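Local atomic coordinates of chintase (Rhizomucor miehei, PDB entry 5YUQ), a protein that hydrolyses chitin as a family 18 glycoside hydrolase, with an active site shaped as a tunnel. Residues Ala126-Leu131 with Ala152-Glu157. Residues are numbered along the deposited sequence; the frame is centred on the assembly and turned at random.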
# COMPACT_ATOMS: atom_id res chain seq x y z
N ALA A 126 -14.77 2.52 14.60
CA ALA A 126 -15.92 1.69 14.98
C ALA A 126 -16.87 1.54 13.79
O ALA A 126 -17.44 0.47 13.56
CB ALA A 126 -16.65 2.30 16.17
N ASN A 127 -17.05 2.63 13.04
CA ASN A 127 -17.96 2.62 11.90
C ASN A 127 -17.42 1.79 10.75
O ASN A 127 -18.18 1.17 10.01
CB ASN A 127 -18.23 4.06 11.42
CG ASN A 127 -19.10 4.84 12.39
OD1 ASN A 127 -19.76 4.26 13.26
ND2 ASN A 127 -19.11 6.15 12.23
N TYR A 128 -16.10 1.77 10.61
CA TYR A 128 -15.43 0.94 9.62
C TYR A 128 -15.74 -0.52 9.91
O TYR A 128 -16.07 -1.29 9.01
CB TYR A 128 -13.92 1.15 9.71
CG TYR A 128 -13.10 0.92 8.47
CD1 TYR A 128 -13.67 0.62 7.24
CD2 TYR A 128 -11.72 1.02 8.54
CE1 TYR A 128 -12.86 0.45 6.10
CE2 TYR A 128 -10.91 0.85 7.43
CZ TYR A 128 -11.49 0.55 6.21
OH TYR A 128 -10.66 0.40 5.13
N LEU A 129 -15.63 -0.91 11.18
CA LEU A 129 -15.97 -2.27 11.56
C LEU A 129 -17.44 -2.56 11.31
O LEU A 129 -17.79 -3.63 10.82
CB LEU A 129 -15.60 -2.54 13.03
CG LEU A 129 -15.92 -3.96 13.52
CD1 LEU A 129 -15.29 -4.99 12.58
CD2 LEU A 129 -15.40 -4.14 14.93
N LYS A 130 -18.30 -1.59 11.62
CA LYS A 130 -19.72 -1.75 11.35
C LYS A 130 -19.95 -2.03 9.87
O LYS A 130 -20.76 -2.86 9.50
CB LYS A 130 -20.50 -0.50 11.77
CG LYS A 130 -21.94 -0.81 12.12
CD LYS A 130 -22.66 0.40 12.69
CE LYS A 130 -24.06 0.00 13.15
NZ LYS A 130 -24.99 1.17 13.31
N LEU A 131 -19.20 -1.33 9.03
CA LEU A 131 -19.28 -1.56 7.59
C LEU A 131 -18.89 -2.98 7.22
O LEU A 131 -19.59 -3.63 6.45
CB LEU A 131 -18.39 -0.56 6.85
CG LEU A 131 -18.25 -0.76 5.34
CD1 LEU A 131 -19.60 -0.71 4.67
CD2 LEU A 131 -17.33 0.31 4.79
N ALA A 152 0.36 1.31 11.71
CA ALA A 152 -0.09 1.16 13.08
C ALA A 152 -1.59 0.98 13.07
O ALA A 152 -2.26 1.45 12.15
CB ALA A 152 0.30 2.39 13.91
N PRO A 153 -2.10 0.32 14.11
CA PRO A 153 -3.55 0.10 14.15
C PRO A 153 -4.42 1.33 13.97
O PRO A 153 -4.02 2.39 14.37
CB PRO A 153 -3.78 -0.55 15.54
CG PRO A 153 -2.53 -1.23 15.84
CD PRO A 153 -1.40 -0.44 15.11
N PHE A 154 -5.62 1.15 13.44
CA PHE A 154 -6.53 2.26 13.16
C PHE A 154 -6.69 3.21 14.34
O PHE A 154 -6.73 2.78 15.50
CB PHE A 154 -7.92 1.71 12.83
CG PHE A 154 -7.96 0.87 11.59
CD1 PHE A 154 -7.44 1.33 10.39
CD2 PHE A 154 -8.55 -0.39 11.63
CE1 PHE A 154 -7.50 0.54 9.24
CE2 PHE A 154 -8.62 -1.18 10.49
CZ PHE A 154 -8.10 -0.71 9.30
N ASN A 155 -6.80 4.50 14.02
CA ASN A 155 -6.95 5.53 15.04
C ASN A 155 -8.22 5.41 15.87
O ASN A 155 -9.30 5.11 15.36
CB ASN A 155 -6.94 6.92 14.41
CG ASN A 155 -5.57 7.35 13.96
OD1 ASN A 155 -4.57 6.69 14.26
ND2 ASN A 155 -5.50 8.47 13.26
N ASP A 156 -8.08 5.68 17.16
CA ASP A 156 -9.24 5.69 18.04
C ASP A 156 -9.93 7.05 18.00
O ASP A 156 -9.66 7.87 17.10
CB ASP A 156 -8.86 5.29 19.47
CG ASP A 156 -7.90 6.26 20.14
OD1 ASP A 156 -7.76 7.41 19.69
OD2 ASP A 156 -7.29 5.85 21.15
N GLU A 157 -10.79 7.29 18.97
CA GLU A 157 -11.59 8.51 19.02
C GLU A 157 -10.73 9.76 19.19
O GLU A 157 -11.18 10.86 18.89
CB GLU A 157 -12.61 8.43 20.17
CG GLU A 157 -13.65 7.31 20.06
CD GLU A 157 -13.14 5.97 20.58
OE1 GLU A 157 -11.95 5.86 20.97
OE2 GLU A 157 -13.96 5.01 20.59
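An edge-to-face aromatic pair joins helix 124-139 of the family 18 TIM barrel to the loop that follows strand 144-149: Y128 presents a ring edge to one face of F154. The ring centroids stand 5.3 Å apart and the planes are inclined at 60°, a tilted version of the T shape. CE2 of Y128 comes within 3.7 Å of CZ of F154. CD2 of Y128 sits over one face of F154, offset toward its rim. Only the CD2-CE2 side of the tyrosine thus does the touching. With CG anti to the backbone N (chi1 -153°), the Y128 side chain leaves the helix toward the loop; F154 extends to meet it, the two crossing at about a right angle. The tyrosine hydroxyl takes no part in the pair: its OH hydrogen-bonds T147 OG1 on strand 144-149 and the backbone N of W106, just after strand 101-105, whose ring also meets Y128 edge-to-face. F154 also packs on T147 and V149 and meets the rings of W169 and W218, so the pair belongs to an aromatic cluster between outer helix, barrel strands and loop. No hydrogen bond crosses between the segments, so the contact probably rests on dispersion and the mild quadrupole attraction of a ring C-H edge for a ring face, while the two bonds at OH satisfy the phenol oxygen and should restrain the ring.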